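Local coordinates for nuclease-like protein (Chaetomium thermophilum, PDB 6GRB), which probably acts as a structure-selective, metal-dependent nuclease that resolves four-way DNA junctions and cuts 5' flaps, at residues Lys363-Arg368 / Pro378-Ser383. Sequence-based numbering, arbitrary orientation.
Sequences KGISMR and PELRVS
S366 N donates to R381 O, and R381 N donates in turn to M367 O at 3.1 Å, nearly straight at the hydrogen (171°). Nearer the K363 end, S383 N binds G364 O at 2.8 Å and K363 N binds S383 O. The S383 hydroxyl adds a weak bond to G364 O. Between these bonds, I365 CA lies 3.1 Å from R381 O in a CA-H...O contact.

The two segments belong to the beta hairpin of strands 364-371 and 377-384 in the GEN1 C-terminal domain. I365 pairs with V382 and R368 with L380, so the register slips by one and S366-M367 bulge opposite R381. Strand 439-444 flanks 378-383 on its other edge.

Apolar contacts line one face. I365 CG2 sits anti to its own backbone N and meets L380 CB at 3.8 Å. CG1 touches V382 CG2. I365 also touches W459 of helix 453-464. L380 CD2 packs on R368 CB. With an alanine at I365 the branches that reach L380, V382 and W459 would be gone, and a gap would probably open among them.

The R368 guanidinium has P378 CB over one face, 3.7 Å above its plane and offset toward the rim, and is salt-bridged to E370 and E445. On the side of the sheet away from I365 and L380, S366 OG touches R381 CG, and the R381 side chain runs on to a cation-pi contact with W442.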
ATOM      1  N   LYS A 363     -13.077   6.017  27.677  1.00 77.69           N
ATOM      2  CA  LYS A 363     -13.870   5.999  28.900  1.00 78.74           C
ATOM      3  C   LYS A 363     -14.197   4.592  29.396  1.00 78.10           C
ATOM      4  O   LYS A 363     -14.418   4.417  30.595  1.00 78.37           O
ATOM      5  CB  LYS A 363     -15.165   6.782  28.701  1.00 80.62           C
ATOM      6  CG  LYS A 363     -14.948   8.131  28.052  1.00 81.42           C
ATOM      7  CD  LYS A 363     -14.168   9.093  28.946  1.00 81.55           C
ATOM      8  CE  LYS A 363     -13.874  10.391  28.195  1.00 82.22           C
ATOM      9  NZ  LYS A 363     -13.217  11.405  29.053  1.00 82.65           N
ATOM     10  N   GLY A 364     -14.227   3.586  28.529  1.00 76.85           N
ATOM     11  CA  GLY A 364     -14.584   2.255  28.987  1.00 76.33           C
ATOM     12  C   GLY A 364     -14.457   1.231  27.879  1.00 75.35           C
ATOM     13  O   GLY A 364     -14.355   1.563  26.690  1.00 75.25           O
ATOM     14  N   ILE A 365     -14.462  -0.033  28.304  1.00 73.88           N
ATOM     15  CA  ILE A 365     -14.452  -1.195  27.428  1.00 73.01           C
ATOM     16  C   ILE A 365     -15.639  -2.060  27.816  1.00 73.59           C
ATOM     17  O   ILE A 365     -15.927  -2.228  29.004  1.00 73.96           O
ATOM     18  CB  ILE A 365     -13.135  -1.992  27.547  1.00 71.45           C
ATOM     19  CG1 ILE A 365     -11.931  -1.071  27.349  1.00 70.85           C
ATOM     20  CG2 ILE A 365     -13.097  -3.133  26.551  1.00 70.60           C
ATOM     21  CD1 ILE A 365     -10.603  -1.730  27.729  1.00 69.54           C
ATOM     22  N   SER A 366     -16.341  -2.595  26.824  1.00 71.26           N
ATOM     23  CA  SER A 366     -17.568  -3.333  27.093  1.00 71.85           C
ATOM     24  C   SER A 366     -17.599  -4.722  26.493  1.00 71.03           C
ATOM     25  O   SER A 366     -18.544  -5.467  26.787  1.00 71.41           O
ATOM     26  CB  SER A 366     -18.798  -2.554  26.590  1.00 73.19           C
ATOM     27  OG  SER A 366     -18.668  -2.211  25.216  1.00 73.14           O
ATOM     28  N   MET A 367     -16.669  -5.066  25.617  1.00 69.85           N
ATOM     29  CA  MET A 367     -16.729  -6.356  24.953  1.00 69.26           C
ATOM     30  C   MET A 367     -15.433  -6.635  24.207  1.00 68.02           C
ATOM     31  O   MET A 367     -14.556  -5.815  24.175  1.00 67.79           O
ATOM     32  CB  MET A 367     -17.920  -6.326  23.981  1.00 77.22           C
ATOM     33  CG  MET A 367     -18.480  -7.642  23.451  1.00 77.75           C
ATOM     34  SD  MET A 367     -19.973  -7.464  22.456  1.00 78.29           S
ATOM     35  CE  MET A 367     -20.280  -5.770  22.798  1.00 78.30           C
ATOM     36  N   ARG A 368     -15.373  -7.833  23.634  1.00 74.29           N
ATOM     37  CA  ARG A 368     -14.242  -8.308  22.857  1.00 73.24           C
ATOM     38  C   ARG A 368     -14.800  -9.175  21.736  1.00 73.11           C
ATOM     39  O   ARG A 368     -15.866  -9.775  21.878  1.00 73.73           O
ATOM     40  CB  ARG A 368     -13.287  -9.117  23.733  1.00 72.68           C
ATOM     41  CG  ARG A 368     -12.556 -10.226  22.994  1.00 71.27           C
ATOM     42  CD  ARG A 368     -11.162 -10.442  23.560  1.00 70.18           C
ATOM     43  NE  ARG A 368     -10.398 -11.408  22.776  1.00 69.72           N
ATOM     44  CZ  ARG A 368      -9.151 -11.776  23.053  1.00 69.49           C
ATOM     45  NH1 ARG A 368      -8.522 -11.257  24.099  1.00 69.63           N
ATOM     46  NH2 ARG A 368      -8.533 -12.662  22.285  1.00 69.24           N
ATOM     47  N   PRO A 378      -7.963  -9.627  17.590  1.00 63.33           N
ATOM     48  CA  PRO A 378      -8.761  -9.287  18.778  1.00 63.96           C
ATOM     49  C   PRO A 378      -9.014  -7.790  18.858  1.00 64.25           C
ATOM     50  O   PRO A 378      -8.094  -6.983  18.755  1.00 63.73           O
ATOM     51  CB  PRO A 378      -7.890  -9.778  19.940  1.00 63.68           C
ATOM     52  CG  PRO A 378      -7.060 -10.858  19.340  1.00 63.21           C
ATOM     53  CD  PRO A 378      -6.787 -10.448  17.924  1.00 62.84           C
ATOM     54  N   GLU A 379     -10.277  -7.418  19.038  1.00 64.41           N
ATOM     55  CA  GLU A 379     -10.651  -6.022  19.175  1.00 65.01           C
ATOM     56  C   GLU A 379     -11.422  -5.843  20.466  1.00 65.97           C
ATOM     57  O   GLU A 379     -12.100  -6.761  20.936  1.00 66.35           O
ATOM     58  CB  GLU A 379     -11.488  -5.538  17.994  1.00 65.64           C
ATOM     59  CG  GLU A 379     -10.708  -5.426  16.689  1.00 64.77           C
ATOM     60  CD  GLU A 379     -11.593  -5.009  15.530  1.00 65.56           C
ATOM     61  OE1 GLU A 379     -11.305  -3.966  14.908  1.00 65.53           O
ATOM     62  OE2 GLU A 379     -12.587  -5.718  15.260  1.00 66.22           O
ATOM     63  N   LEU A 380     -11.297  -4.659  21.046  1.00 66.30           N
ATOM     64  CA  LEU A 380     -12.036  -4.299  22.243  1.00 67.36           C
ATOM     65  C   LEU A 380     -12.998  -3.164  21.915  1.00 68.67           C
ATOM     66  O   LEU A 380     -12.652  -2.240  21.162  1.00 68.62           O
ATOM     67  CB  LEU A 380     -11.080  -3.904  23.378  1.00 66.98           C
ATOM     68  CG  LEU A 380     -10.204  -5.023  23.981  1.00 66.06           C
ATOM     69  CD1 LEU A 380      -9.348  -4.515  25.128  1.00 65.91           C
ATOM     70  CD2 LEU A 380     -11.070  -6.177  24.440  1.00 66.48           C
ATOM     71  N   ARG A 381     -14.208  -3.252  22.457  1.00 68.12           N
ATOM     72  CA  ARG A 381     -15.251  -2.253  22.228  1.00 69.66           C
ATOM     73  C   ARG A 381     -15.020  -1.086  23.177  1.00 70.30           C
ATOM     74  O   ARG A 381     -15.208  -1.219  24.389  1.00 70.60           O
ATOM     75  CB  ARG A 381     -16.633  -2.868  22.455  1.00 70.60           C
ATOM     76  CG  ARG A 381     -17.782  -1.958  22.133  1.00 72.18           C
ATOM     77  CD  ARG A 381     -17.877  -1.718  20.644  1.00 72.29           C
ATOM     78  NE  ARG A 381     -19.192  -1.202  20.276  1.00 73.72           N
ATOM     79  CZ  ARG A 381     -19.541  -0.824  19.046  1.00 74.14           C
ATOM     80  NH1 ARG A 381     -18.661  -0.905  18.051  1.00 73.35           N
ATOM     81  NH2 ARG A 381     -20.768  -0.355  18.814  1.00 75.23           N
ATOM     82  N   VAL A 382     -14.547   0.034  22.647  1.00 71.65           N
ATOM     83  CA  VAL A 382     -14.226   1.169  23.504  1.00 72.18           C
ATOM     84  C   VAL A 382     -15.109   2.397  23.353  1.00 73.99           C
ATOM     85  O   VAL A 382     -15.538   2.753  22.256  1.00 74.59           O
ATOM     86  CB  VAL A 382     -12.758   1.603  23.321  1.00 70.82           C
ATOM     87  CG1 VAL A 382     -12.472   2.861  24.126  1.00 70.82           C
ATOM     88  CG2 VAL A 382     -11.817   0.477  23.725  1.00 69.74           C
ATOM     89  N   SER A 383     -15.327   3.071  24.477  1.00 74.95           N
ATOM     90  CA  SER A 383     -16.130   4.280  24.562  1.00 76.82           C
ATOM     91  C   SER A 383     -15.224   5.475  24.650  1.00 76.64           C
ATOM     92  O   SER A 383     -14.139   5.378  25.159  1.00 75.30           O
ATOM     93  CB  SER A 383     -17.057   4.262  25.775  1.00 77.90           C
ATOM     94  OG  SER A 383     -16.350   4.250  26.989  1.00 76.95           O
TER